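Local coordinates for protein aspartate--tRNA(Asp/Asn) ligase (Sulfolobus tokodaii, PDB 1WYD) that attaches L-aspartate, activated with ATP, to both tRNA(Asp) and tRNA(Asn), serving as a non-discriminating class II aminoacyl-tRNA synthetase, at residues B[151-156]-B[228-233]; B[158-163]-B[207-212]; B[187-192]-B[357-362]; B[327-332]-B[381-386]; B[344-347]-B[353-356]. All coordinates share one frame; numbering follows the deposited sequence.

Contact 1 of 5, residues B[151-156]-B[228-233]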
# COMPACT_ATOMS: atom_id res chain seq x y z
N GLU B 151 -1.17 -9.17 15.22
CA GLU B 151 -1.42 -10.62 15.07
C GLU B 151 -0.27 -11.28 14.34
O GLU B 151 -0.32 -12.47 14.01
CB GLU B 151 -2.72 -10.89 14.34
CG GLU B 151 -3.95 -10.21 14.94
CD GLU B 151 -4.37 -10.82 16.27
OE1 GLU B 151 -4.91 -10.08 17.12
OE2 GLU B 151 -4.16 -12.03 16.47
N GLY B 152 0.78 -10.51 14.13
CA GLY B 152 1.95 -10.98 13.40
C GLY B 152 1.72 -11.17 11.90
O GLY B 152 2.34 -12.03 11.30
N PHE B 153 0.85 -10.37 11.30
CA PHE B 153 0.72 -10.41 9.86
C PHE B 153 1.84 -9.62 9.16
O PHE B 153 2.29 -8.59 9.64
CB PHE B 153 -0.69 -9.97 9.44
CG PHE B 153 -1.73 -11.05 9.58
CD1 PHE B 153 -2.22 -11.44 10.85
CD2 PHE B 153 -2.24 -11.70 8.44
CE1 PHE B 153 -3.21 -12.44 10.97
CE2 PHE B 153 -3.22 -12.73 8.56
CZ PHE B 153 -3.71 -13.09 9.83
N ILE B 154 2.32 -10.14 8.04
CA ILE B 154 3.42 -9.57 7.27
C ILE B 154 2.82 -8.91 6.04
O ILE B 154 1.93 -9.50 5.41
CB ILE B 154 4.42 -10.71 6.86
CG1 ILE B 154 5.23 -11.17 8.07
CG2 ILE B 154 5.43 -10.26 5.79
CD1 ILE B 154 5.78 -12.64 7.96
N GLU B 155 3.23 -7.67 5.76
CA GLU B 155 2.75 -6.93 4.61
C GLU B 155 3.50 -7.39 3.34
O GLU B 155 4.74 -7.57 3.40
CB GLU B 155 2.89 -5.41 4.81
CG GLU B 155 2.58 -4.57 3.57
CD GLU B 155 2.48 -3.08 3.81
OE1 GLU B 155 3.02 -2.60 4.81
OE2 GLU B 155 1.88 -2.36 2.98
N ILE B 156 2.74 -7.57 2.23
CA ILE B 156 3.29 -8.02 0.92
C ILE B 156 2.83 -7.22 -0.34
O ILE B 156 1.89 -6.43 -0.28
CB ILE B 156 3.02 -9.53 0.66
CG1 ILE B 156 1.53 -9.77 0.47
CG2 ILE B 156 3.65 -10.45 1.74
CD1 ILE B 156 1.20 -11.05 -0.17
N VAL B 228 -6.15 -10.29 3.07
CA VAL B 228 -5.58 -10.96 4.22
C VAL B 228 -5.69 -12.44 4.00
O VAL B 228 -6.74 -12.92 3.60
CB VAL B 228 -6.35 -10.54 5.46
CG1 VAL B 228 -6.00 -11.41 6.67
CG2 VAL B 228 -6.11 -9.06 5.72
N GLU B 229 -4.61 -13.16 4.27
CA GLU B 229 -4.60 -14.59 4.05
C GLU B 229 -3.89 -15.18 5.25
O GLU B 229 -2.84 -14.69 5.64
CB GLU B 229 -3.88 -14.94 2.71
CG GLU B 229 -4.28 -16.29 2.09
CD GLU B 229 -5.76 -16.40 1.69
OE1 GLU B 229 -6.29 -17.53 1.59
OE2 GLU B 229 -6.43 -15.37 1.44
N MET B 230 -4.47 -16.20 5.86
CA MET B 230 -4.01 -16.71 7.15
C MET B 230 -3.88 -18.23 7.11
O MET B 230 -4.86 -18.94 6.96
CB MET B 230 -4.95 -16.23 8.26
CG MET B 230 -4.46 -16.48 9.66
SD MET B 230 -5.71 -16.13 11.02
CE MET B 230 -4.61 -15.63 12.22
N ALA B 231 -2.65 -18.73 7.19
CA ALA B 231 -2.45 -20.17 7.30
C ALA B 231 -2.85 -20.71 8.68
O ALA B 231 -2.78 -19.97 9.70
CB ALA B 231 -1.02 -20.57 6.94
N PHE B 232 -3.33 -21.96 8.67
CA PHE B 232 -3.86 -22.69 9.84
C PHE B 232 -5.03 -21.95 10.44
O PHE B 232 -5.07 -21.67 11.63
CB PHE B 232 -2.77 -23.01 10.88
CG PHE B 232 -1.58 -23.73 10.29
CD1 PHE B 232 -0.41 -23.03 10.00
CD2 PHE B 232 -1.66 -25.08 9.99
CE1 PHE B 232 0.68 -23.69 9.42
CE2 PHE B 232 -0.57 -25.74 9.42
CZ PHE B 232 0.61 -25.05 9.13
N ALA B 233 -6.00 -21.65 9.59
CA ALA B 233 -7.12 -20.84 9.96
C ALA B 233 -8.16 -21.26 8.97
O ALA B 233 -7.81 -21.59 7.81
CB ALA B 233 -6.78 -19.36 9.77
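The ring atoms CE2 and CZ of F153 meet the side chains of V228 and M230, and this one phenylalanine carries all the touching atoms of 151-156. The apolar contacts come first. F153 CE2 lies 3.6 Å from V228 CG1, and F153 CZ comes to 3.5 Å from M230 CG. M230 then bends at its last torsion, which brings its CE to 3.7 Å from F153 CE1. Both partners run at about a right angle to the phenylalanine. A Met-aromatic contact is part of the same arrangement, with M230 SD 5.2 Å from the F153 ring centroid and 82° off the ring normal, hence at the edge.

In the fold, G152 is the C-prime residue of a Schellman motif that ends helix 128-150, and the chain turns there toward strand 154-155, the edge of the central class II sheet. Strand 201-209 separates that edge from strand 222-231, so F153 spans a neighbouring strand to meet its targets. L241 of helix 235-256 and L148 of helix 128-150 pack on F153 and V228 alike.

Polar groups play a lesser part. The backbone oxygen of E229 sits 3.5 Å from F153 CE2, while the E229 carboxylate leads away to R359. Farther along 151-156, E155 forms a salt bridge with R145 of the second subunit.

Contact 2 of 5, residues B[158-163]-B[207-212]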
# COMPACT_ATOMS: atom_id res chain seq x y z
N THR B 158 2.07 -8.35 -4.44
CA THR B 158 2.02 -9.39 -5.43
C THR B 158 1.87 -8.78 -6.87
O THR B 158 1.59 -7.57 -7.03
CB THR B 158 0.93 -10.39 -5.14
OG1 THR B 158 -0.29 -9.69 -4.89
CG2 THR B 158 1.22 -11.12 -3.86
N PRO B 159 2.17 -9.59 -7.90
CA PRO B 159 2.18 -9.06 -9.28
C PRO B 159 0.81 -8.55 -9.68
O PRO B 159 -0.23 -9.16 -9.36
CB PRO B 159 2.57 -10.27 -10.12
CG PRO B 159 3.26 -11.14 -9.18
CD PRO B 159 2.55 -11.00 -7.84
N LYS B 160 0.81 -7.41 -10.34
CA LYS B 160 -0.43 -6.85 -10.82
C LYS B 160 -0.69 -7.25 -12.29
O LYS B 160 -1.84 -7.33 -12.72
CB LYS B 160 -0.45 -5.32 -10.63
CG LYS B 160 -0.34 -4.84 -9.19
CD LYS B 160 -1.33 -5.58 -8.31
CE LYS B 160 -0.96 -5.54 -6.87
NZ LYS B 160 -1.84 -6.39 -6.08
N ILE B 161 0.38 -7.47 -13.05
CA ILE B 161 0.26 -7.98 -14.41
C ILE B 161 0.46 -9.47 -14.42
O ILE B 161 1.51 -9.95 -13.98
CB ILE B 161 1.30 -7.34 -15.36
CG1 ILE B 161 1.03 -5.85 -15.49
CG2 ILE B 161 1.25 -8.04 -16.75
CD1 ILE B 161 2.09 -5.11 -16.23
N ILE B 162 -0.54 -10.20 -14.95
CA ILE B 162 -0.54 -11.66 -14.90
C ILE B 162 -0.79 -12.28 -16.27
O ILE B 162 -1.33 -11.62 -17.15
CB ILE B 162 -1.61 -12.15 -13.93
CG1 ILE B 162 -3.01 -11.69 -14.38
CG2 ILE B 162 -1.24 -11.69 -12.47
CD1 ILE B 162 -4.15 -12.31 -13.54
N ALA B 163 -0.42 -13.54 -16.43
CA ALA B 163 -0.59 -14.20 -17.70
C ALA B 163 -2.05 -14.55 -18.00
O ALA B 163 -2.55 -14.23 -19.05
CB ALA B 163 0.30 -15.42 -17.82
N PRO B 207 -3.90 -1.68 -5.52
CA PRO B 207 -4.87 -1.59 -6.61
C PRO B 207 -5.21 -2.97 -7.17
O PRO B 207 -4.39 -3.89 -7.15
CB PRO B 207 -4.15 -0.71 -7.63
CG PRO B 207 -2.99 -0.06 -6.79
CD PRO B 207 -2.60 -1.09 -5.89
N ALA B 208 -6.47 -3.11 -7.60
CA ALA B 208 -6.91 -4.17 -8.51
C ALA B 208 -7.87 -3.61 -9.63
O ALA B 208 -8.26 -2.42 -9.66
CB ALA B 208 -7.60 -5.25 -7.73
N TRP B 209 -8.26 -4.46 -10.56
CA TRP B 209 -9.04 -3.94 -11.69
C TRP B 209 -10.01 -4.93 -12.29
O TRP B 209 -9.75 -6.12 -12.37
CB TRP B 209 -8.09 -3.47 -12.78
CG TRP B 209 -7.08 -2.41 -12.39
CD1 TRP B 209 -7.24 -1.06 -12.51
CD2 TRP B 209 -5.75 -2.61 -11.99
NE1 TRP B 209 -6.07 -0.40 -12.18
CE2 TRP B 209 -5.14 -1.35 -11.84
CE3 TRP B 209 -4.98 -3.76 -11.71
CZ2 TRP B 209 -3.82 -1.19 -11.40
CZ3 TRP B 209 -3.66 -3.59 -11.30
CH2 TRP B 209 -3.08 -2.32 -11.17
N ARG B 210 -11.15 -4.40 -12.72
CA ARG B 210 -12.16 -5.25 -13.37
C ARG B 210 -12.69 -4.57 -14.60
O ARG B 210 -12.97 -3.36 -14.58
CB ARG B 210 -13.30 -5.57 -12.40
CG ARG B 210 -13.17 -6.93 -11.83
CD ARG B 210 -13.74 -8.07 -12.72
NE ARG B 210 -13.98 -9.27 -11.92
CZ ARG B 210 -15.11 -9.97 -11.87
NH1 ARG B 210 -16.17 -9.64 -12.60
NH2 ARG B 210 -15.17 -11.04 -11.07
N ALA B 211 -12.86 -5.33 -15.68
CA ALA B 211 -13.25 -4.70 -16.96
C ALA B 211 -14.74 -4.71 -17.38
O ALA B 211 -15.02 -4.48 -18.55
CB ALA B 211 -12.40 -5.24 -18.09
N GLU B 212 -15.68 -4.97 -16.47
CA GLU B 212 -17.09 -5.02 -16.88
C GLU B 212 -17.64 -3.64 -17.07
O GLU B 212 -17.08 -2.65 -16.58
CB GLU B 212 -17.97 -5.74 -15.85
CG GLU B 212 -17.90 -7.25 -15.92
CD GLU B 212 -16.68 -7.80 -15.18
OE1 GLU B 212 -16.05 -7.04 -14.40
OE2 GLU B 212 -16.35 -9.01 -15.37
O HOH W 1 -4.43 -5.89 -5.15
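K160 meets W209 with its root and P207 with its outer half. The apolar part is brief: K160 CB stands at the edge of the W209 indole, near its plane, 3.7 Å from W209 CZ3, and the two side chains cross at about a right angle. Within the indole's own strand, P207 CB lies 3.7 Å above one face of the W209 ring, toward its rim. W209 also packs on K160 of the second subunit.

A bend at the second torsion of K160 (chi2 -50°) carries the lysine past the carbonyl of P207, with K160 CD 3.7 Å from P207 O. The polar link is a water, which accepts a hydrogen bond from K160 NZ at 2.8 Å and probably also bonds P207 O. The ammonium has a stronger partner in E204, and W209 NE1 is bonded to E222.

Beyond W209, R210 forms a salt bridge with E212, R210 NH1 reaching E212 OE1 at 3.2 Å almost straight (175°) but from above the carboxylate plane. This W-R-A-E run belongs to class II motif 2, and R210, A211 and E212 are predicted to bind ATP.

Because a lysine charge is buried here, its cost is probably met by the salt bridge to E204 and by the water, which relays to the P207 carbonyl.

Contact 3 of 5, residues B[187-192]-B[357-362]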
# COMPACT_ATOMS: atom_id res chain seq x y z
N SER B 187 -7.36 -9.29 -8.17
CA SER B 187 -7.25 -9.54 -6.75
C SER B 187 -5.93 -10.24 -6.59
O SER B 187 -5.44 -10.79 -7.56
CB SER B 187 -8.41 -10.40 -6.29
OG SER B 187 -8.01 -11.73 -6.01
N PRO B 188 -5.30 -10.20 -5.42
CA PRO B 188 -4.04 -10.91 -5.25
C PRO B 188 -4.23 -12.42 -5.01
O PRO B 188 -3.20 -13.11 -4.86
CB PRO B 188 -3.41 -10.23 -4.04
CG PRO B 188 -4.53 -9.68 -3.30
CD PRO B 188 -5.70 -9.50 -4.18
N GLN B 189 -5.50 -12.88 -5.03
CA GLN B 189 -5.92 -14.25 -4.65
C GLN B 189 -4.87 -15.36 -4.62
O GLN B 189 -4.53 -15.86 -3.54
CB GLN B 189 -7.13 -14.71 -5.47
CG GLN B 189 -7.83 -15.94 -4.88
CD GLN B 189 -8.26 -15.72 -3.43
OE1 GLN B 189 -8.96 -14.75 -3.14
NE2 GLN B 189 -7.84 -16.60 -2.50
N LEU B 190 -4.40 -15.79 -5.79
CA LEU B 190 -3.45 -16.88 -5.86
C LEU B 190 -2.16 -16.56 -5.13
O LEU B 190 -1.64 -17.41 -4.40
CB LEU B 190 -3.13 -17.24 -7.34
CG LEU B 190 -1.88 -18.13 -7.57
CD1 LEU B 190 -2.10 -19.56 -7.06
CD2 LEU B 190 -1.47 -18.16 -9.06
N TYR B 191 -1.66 -15.33 -5.29
CA TYR B 191 -0.35 -14.97 -4.76
C TYR B 191 -0.32 -14.89 -3.23
O TYR B 191 0.69 -15.27 -2.62
CB TYR B 191 0.16 -13.71 -5.42
CG TYR B 191 0.46 -13.96 -6.91
CD1 TYR B 191 -0.50 -13.65 -7.89
CD2 TYR B 191 1.66 -14.55 -7.32
CE1 TYR B 191 -0.25 -13.88 -9.26
CE2 TYR B 191 1.92 -14.79 -8.68
CZ TYR B 191 0.95 -14.46 -9.64
OH TYR B 191 1.18 -14.70 -10.98
N LYS B 192 -1.42 -14.45 -2.63
CA LYS B 192 -1.45 -14.29 -1.18
C LYS B 192 -1.61 -15.66 -0.53
O LYS B 192 -1.06 -15.91 0.54
CB LYS B 192 -2.54 -13.28 -0.73
CG LYS B 192 -3.95 -13.70 -0.99
CD LYS B 192 -4.94 -12.59 -0.72
CE LYS B 192 -6.36 -13.17 -0.72
NZ LYS B 192 -7.42 -12.20 -0.47
N SER B 357 -13.24 -16.78 2.63
CA SER B 357 -13.55 -18.21 2.82
C SER B 357 -12.41 -19.05 3.37
O SER B 357 -11.31 -18.58 3.60
CB SER B 357 -13.98 -18.84 1.50
OG SER B 357 -12.85 -18.98 0.64
N THR B 358 -12.71 -20.33 3.58
CA THR B 358 -11.71 -21.31 3.85
C THR B 358 -11.37 -21.83 2.47
O THR B 358 -12.25 -22.03 1.65
CB THR B 358 -12.29 -22.46 4.67
OG1 THR B 358 -12.95 -21.93 5.83
CG2 THR B 358 -11.16 -23.33 5.23
N ARG B 359 -10.09 -22.07 2.22
CA ARG B 359 -9.69 -22.45 0.87
C ARG B 359 -9.45 -23.95 0.81
O ARG B 359 -9.30 -24.61 1.83
CB ARG B 359 -8.44 -21.70 0.45
CG ARG B 359 -8.35 -20.29 1.01
CD ARG B 359 -9.43 -19.32 0.53
NE ARG B 359 -8.96 -17.95 0.65
CZ ARG B 359 -9.68 -16.87 0.41
NH1 ARG B 359 -10.95 -16.97 0.06
NH2 ARG B 359 -9.13 -15.66 0.56
N ASN B 360 -9.40 -24.49 -0.40
CA ASN B 360 -8.87 -25.82 -0.61
C ASN B 360 -7.35 -25.84 -0.48
O ASN B 360 -6.73 -24.80 -0.57
CB ASN B 360 -9.35 -26.37 -1.95
CG ASN B 360 -10.86 -26.57 -1.99
OD1 ASN B 360 -11.50 -26.31 -3.02
ND2 ASN B 360 -11.43 -27.03 -0.86
N HIS B 361 -6.77 -27.01 -0.24
CA HIS B 361 -5.31 -27.13 -0.10
C HIS B 361 -4.76 -28.44 -0.66
O HIS B 361 -3.54 -28.65 -0.65
CB HIS B 361 -4.82 -26.91 1.35
CG HIS B 361 -5.21 -27.99 2.31
ND1 HIS B 361 -4.48 -29.15 2.45
CD2 HIS B 361 -6.23 -28.07 3.20
CE1 HIS B 361 -5.06 -29.91 3.37
NE2 HIS B 361 -6.12 -29.28 3.84
N LYS B 362 -5.63 -29.29 -1.16
CA LYS B 362 -5.20 -30.47 -1.89
C LYS B 362 -5.46 -30.27 -3.39
O LYS B 362 -6.50 -29.74 -3.78
CB LYS B 362 -5.92 -31.74 -1.40
CG LYS B 362 -5.57 -32.22 0.03
CD LYS B 362 -6.81 -32.80 0.75
CE LYS B 362 -6.54 -33.27 2.22
NZ LYS B 362 -5.11 -33.61 2.52
O HOH W 2 -10.22 -13.43 -0.72
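R359 reaches toward Q189 and K192, and its course can be followed outward from CB, which points toward 187-192. The chain bends at the second torsion (chi2 -64°) and then runs extended, carrying CG and CD past without a touch and bringing the guanidinium face-on to Q189 NE2. R359 NE comes to 3.6 Å from Q189 NE2. R359 CZ lies 3.5 Å from Q189 NE2, which stands 3.3 Å above one face of the guanidinium and toward its rim, with the amide turned 86° to it. Two donors meet there, and Q189 NE2 gives its hydrogen bond to E193 instead.

Here helix 189-199 meets the end of strand 351-358. Q189 and K192 lie in the predicted aspartate-binding region, and R359 is itself a predicted aspartate ligand, consistent with a carboxylate-binding pocket.

At the tip the branches divide. R359 NH1 donates to S357 OG at 2.8 Å, tilted from the guanidinium plane. R359 NH2 is approached obliquely by K192 CE at 3.9 Å, the side chains crossing at about a right angle. It also donates to a water shared with Q189 OE1 and K192 NZ, whose salt bridge is to D227.

Contact 4 of 5, residues B[327-332]-B[381-386]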
# COMPACT_ATOMS: atom_id res chain seq x y z
N ARG B 327 -19.49 -20.11 -5.67
CA ARG B 327 -18.26 -19.60 -5.09
C ARG B 327 -17.10 -20.21 -5.87
O ARG B 327 -17.29 -21.25 -6.47
CB ARG B 327 -18.19 -19.97 -3.61
CG ARG B 327 -19.25 -19.26 -2.76
CD ARG B 327 -18.68 -18.08 -2.02
NE ARG B 327 -19.59 -16.97 -1.92
CZ ARG B 327 -19.34 -15.86 -1.22
NH1 ARG B 327 -18.18 -15.69 -0.58
NH2 ARG B 327 -20.26 -14.92 -1.19
N PRO B 328 -15.93 -19.56 -5.91
CA PRO B 328 -14.78 -20.08 -6.67
C PRO B 328 -14.41 -21.53 -6.39
O PRO B 328 -14.80 -22.11 -5.37
CB PRO B 328 -13.66 -19.15 -6.24
CG PRO B 328 -14.36 -17.87 -6.06
CD PRO B 328 -15.61 -18.26 -5.30
N PHE B 329 -13.64 -22.11 -7.31
CA PHE B 329 -13.11 -23.47 -7.15
C PHE B 329 -12.14 -23.55 -5.97
O PHE B 329 -11.84 -24.64 -5.48
CB PHE B 329 -12.37 -23.88 -8.43
CG PHE B 329 -11.04 -23.18 -8.62
CD1 PHE B 329 -9.84 -23.81 -8.26
CD2 PHE B 329 -10.97 -21.90 -9.17
CE1 PHE B 329 -8.59 -23.16 -8.43
CE2 PHE B 329 -9.73 -21.25 -9.35
CZ PHE B 329 -8.54 -21.88 -8.98
N TYR B 330 -11.59 -22.41 -5.56
CA TYR B 330 -10.55 -22.43 -4.54
C TYR B 330 -11.15 -22.41 -3.13
O TYR B 330 -10.41 -22.48 -2.15
CB TYR B 330 -9.48 -21.30 -4.74
CG TYR B 330 -10.02 -19.90 -4.94
CD1 TYR B 330 -10.52 -19.18 -3.88
CD2 TYR B 330 -10.02 -19.29 -6.19
CE1 TYR B 330 -11.02 -17.90 -4.04
CE2 TYR B 330 -10.51 -17.99 -6.37
CZ TYR B 330 -11.02 -17.32 -5.28
OH TYR B 330 -11.53 -16.05 -5.42
N THR B 331 -12.48 -22.35 -3.04
CA THR B 331 -13.21 -22.28 -1.76
C THR B 331 -13.59 -23.68 -1.23
O THR B 331 -14.18 -24.48 -1.92
CB THR B 331 -14.43 -21.31 -1.94
OG1 THR B 331 -14.08 -20.02 -1.42
CG2 THR B 331 -15.64 -21.69 -1.10
N LYS B 332 -13.20 -23.99 0.01
CA LYS B 332 -13.50 -25.29 0.64
C LYS B 332 -15.02 -25.48 0.81
O LYS B 332 -15.73 -24.54 1.16
CB LYS B 332 -12.79 -25.43 1.98
CG LYS B 332 -13.04 -26.75 2.69
CD LYS B 332 -11.80 -27.25 3.45
CE LYS B 332 -12.22 -28.29 4.53
NZ LYS B 332 -11.28 -28.28 5.69
N GLU B 381 -3.07 -25.11 -14.45
CA GLU B 381 -1.84 -25.71 -13.94
C GLU B 381 -1.02 -24.69 -13.15
O GLU B 381 -0.45 -25.03 -12.11
CB GLU B 381 -1.00 -26.32 -15.08
CG GLU B 381 0.04 -27.37 -14.68
CD GLU B 381 -0.34 -28.24 -13.48
OE1 GLU B 381 -1.47 -28.79 -13.45
OE2 GLU B 381 0.49 -28.41 -12.57
N PHE B 382 -1.01 -23.44 -13.64
CA PHE B 382 -0.35 -22.32 -12.97
C PHE B 382 -0.82 -22.09 -11.52
O PHE B 382 -0.09 -21.51 -10.70
CB PHE B 382 -0.52 -21.04 -13.79
CG PHE B 382 -1.87 -20.41 -13.65
CD1 PHE B 382 -2.97 -20.90 -14.38
CD2 PHE B 382 -2.07 -19.31 -12.81
CE1 PHE B 382 -4.24 -20.34 -14.26
CE2 PHE B 382 -3.33 -18.72 -12.69
CZ PHE B 382 -4.42 -19.23 -13.42
N PHE B 383 -2.03 -22.56 -11.21
CA PHE B 383 -2.58 -22.46 -9.87
C PHE B 383 -2.44 -23.79 -9.11
O PHE B 383 -2.09 -23.81 -7.93
CB PHE B 383 -4.06 -22.04 -9.97
CG PHE B 383 -4.70 -21.61 -8.66
CD1 PHE B 383 -5.16 -20.29 -8.50
CD2 PHE B 383 -4.93 -22.53 -7.64
CE1 PHE B 383 -5.79 -19.87 -7.32
CE2 PHE B 383 -5.56 -22.13 -6.45
CZ PHE B 383 -5.99 -20.79 -6.30
N LEU B 384 -2.73 -24.89 -9.78
CA LEU B 384 -2.67 -26.22 -9.20
C LEU B 384 -1.30 -26.68 -8.71
O LEU B 384 -1.19 -27.28 -7.63
CB LEU B 384 -3.21 -27.24 -10.19
CG LEU B 384 -4.68 -27.04 -10.56
CD1 LEU B 384 -4.97 -27.93 -11.78
CD2 LEU B 384 -5.58 -27.39 -9.38
N LYS B 385 -0.26 -26.38 -9.49
CA LYS B 385 1.09 -26.93 -9.28
C LYS B 385 1.64 -26.70 -7.88
O LYS B 385 2.33 -27.58 -7.35
CB LYS B 385 2.10 -26.33 -10.28
CG LYS B 385 2.36 -24.85 -10.06
CD LYS B 385 3.80 -24.49 -10.42
CE LYS B 385 3.86 -23.86 -11.80
NZ LYS B 385 5.23 -23.35 -12.02
N TRP B 386 1.38 -25.52 -7.33
CA TRP B 386 1.97 -25.12 -6.06
C TRP B 386 1.53 -26.03 -4.92
O TRP B 386 2.27 -26.22 -3.97
CB TRP B 386 1.62 -23.67 -5.74
CG TRP B 386 1.91 -22.75 -6.84
CD1 TRP B 386 1.01 -22.13 -7.66
CD2 TRP B 386 3.22 -22.32 -7.27
NE1 TRP B 386 1.67 -21.35 -8.58
CE2 TRP B 386 3.03 -21.44 -8.37
CE3 TRP B 386 4.53 -22.59 -6.84
CZ2 TRP B 386 4.09 -20.85 -9.04
CZ3 TRP B 386 5.59 -22.00 -7.52
CH2 TRP B 386 5.36 -21.13 -8.60
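The ring of F383 takes the edge of F329 on one face, with F329 CZ 3.6 Å above the plane and over its centre. This is a T-shaped (edge-to-face) pair, its centroids 4.8 Å apart and its planes at 67°, and F383 CG lies in the plane of the F329 ring at its edge. One face of F329 is covered by CB of Y330, and the ring of Y330 in turn carries CB of P328 over its centre. The same Y330 CB reaches F383, 3.9 Å from F383 CZ, so two neighbouring residues share one phenylalanine.

With CG of F383 anti to the backbone N (chi1 -168°), the ring is carried to F329. The 327-332 chain presents its aromatics from a type I turn running from P328 to T331. L366 and L370 of helix 363-371 pack on F329, and L190 of helix 189-199 packs on F383.

The contact across the two segments is wholly apolar, the positive rim of one ring meeting the electron-rich face of another. Its polar consequence lies at the far end of Y330, whose OH bonds E167, a predicted aspartate ligand; the aromatic cluster thus probably helps to place a second-shell hydroxyl beside the substrate site.

Contact 5 of 5, residues B[344-347]-B[353-356]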
# COMPACT_ATOMS: atom_id res chain seq x y z
N PHE B 344 -18.11 -16.50 3.41
CA PHE B 344 -18.90 -15.41 3.98
C PHE B 344 -18.85 -14.16 3.13
O PHE B 344 -17.86 -13.89 2.48
CB PHE B 344 -18.43 -15.10 5.40
CG PHE B 344 -17.09 -14.41 5.48
CD1 PHE B 344 -15.92 -15.14 5.48
CD2 PHE B 344 -17.02 -13.03 5.58
CE1 PHE B 344 -14.68 -14.52 5.56
CE2 PHE B 344 -15.78 -12.39 5.66
CZ PHE B 344 -14.61 -13.15 5.65
N ASP B 345 -19.94 -13.40 3.14
CA ASP B 345 -19.88 -11.98 2.78
C ASP B 345 -20.12 -11.16 4.04
O ASP B 345 -20.92 -11.58 4.89
CB ASP B 345 -20.93 -11.63 1.73
CG ASP B 345 -20.68 -12.34 0.41
OD1 ASP B 345 -19.78 -13.18 0.35
OD2 ASP B 345 -21.35 -12.17 -0.61
N LEU B 346 -19.43 -10.03 4.18
CA LEU B 346 -19.83 -9.05 5.18
C LEU B 346 -20.59 -7.93 4.52
O LEU B 346 -20.05 -7.22 3.65
CB LEU B 346 -18.65 -8.48 5.98
CG LEU B 346 -19.04 -7.45 7.07
CD1 LEU B 346 -19.95 -8.07 8.20
CD2 LEU B 346 -17.85 -6.79 7.68
N ILE B 347 -21.85 -7.76 4.94
CA ILE B 347 -22.72 -6.68 4.49
C ILE B 347 -22.84 -5.57 5.50
O ILE B 347 -23.08 -5.82 6.72
CB ILE B 347 -24.14 -7.21 4.20
CG1 ILE B 347 -24.10 -8.56 3.46
CG2 ILE B 347 -24.99 -6.14 3.48
CD1 ILE B 347 -23.65 -8.46 1.99
N ILE B 353 -19.09 -5.55 1.69
CA ILE B 353 -17.91 -4.80 2.06
C ILE B 353 -16.72 -5.72 1.98
O ILE B 353 -15.61 -5.29 1.65
CB ILE B 353 -18.11 -4.27 3.49
CG1 ILE B 353 -19.34 -3.39 3.52
CG2 ILE B 353 -16.84 -3.60 4.02
CD1 ILE B 353 -19.09 -1.91 3.51
N VAL B 354 -16.94 -6.99 2.28
CA VAL B 354 -15.87 -7.96 2.36
C VAL B 354 -16.42 -9.27 1.83
O VAL B 354 -17.59 -9.56 2.03
CB VAL B 354 -15.39 -8.18 3.84
CG1 VAL B 354 -14.15 -9.03 3.88
CG2 VAL B 354 -15.12 -6.88 4.55
N SER B 355 -15.58 -10.04 1.12
CA SER B 355 -15.83 -11.47 0.93
C SER B 355 -14.61 -12.32 1.32
O SER B 355 -13.47 -11.90 1.11
CB SER B 355 -16.27 -11.76 -0.51
OG SER B 355 -15.25 -11.35 -1.44
N GLY B 356 -14.84 -13.48 1.94
CA GLY B 356 -13.77 -14.44 2.16
C GLY B 356 -14.21 -15.90 2.33
O GLY B 356 -15.40 -16.23 2.21
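L346 O receives two amides of the facing strand, the stronger from I353 N at 2.7 Å and nearly along the C=O axis, the weaker from V354 N at 3.4 Å. The return bond runs from L346 N to V354 O at 2.9 Å. Farther along, F344 and G356 exchange a full pair, F344 N to G356 O at 3.0 Å and G356 N to F344 O at 3.1 Å. D345 and S355, between them, form a non-hydrogen-bonded pair; beside it D345 CA makes a CH...O contact with V354 O, and S355 CA one with F344 O.

I353 and V354 both opposing L346 define a classic beta bulge, set in the antiparallel hairpin of strands 343-348 and 351-358 within the class II catalytic sheet. S355, predicted to bind aspartate and magnesium, shares its sheet face with D345, whose carboxylate forms an ion pair with R327, modelled very close.

Packing gathers on the opposite face. CG of F344 lies between the backbone N and the carbonyl carbon (chi1 72°), and the ring folds over G356, whose N stands 3.7 Å above the F344 ring plane near the centre. G356 has no side chain to obstruct it. L346 CB and V354 CB are 3.9 Å apart, and V354 CG1 also touches F344 CE2 obliquely. L242 of helix 235-256 covers F344 and V354.

Contact 3 touches all four others. Its centre is about 7 Å from that of contact 4 and about 12 Å from that of contact 1. E229 OE2 of contact 1 holds R359 NH2 of contact 3 in a salt bridge at 2.9 Å, tying the framework behind F153 to the predicted aspartate pocket. T331 OG1 and S357 OG lie 2.6 Å apart, probably hydrogen-bonded, and join contact 4 to the strand that also builds contact 5. Contact 2 adjoins contact 3 where P159 packs on Y191. Contacts 2, 3 and 5 carry predicted site residues for ATP, aspartate or magnesium, while contacts 1 and 4 adjoin them through E229 and Y330.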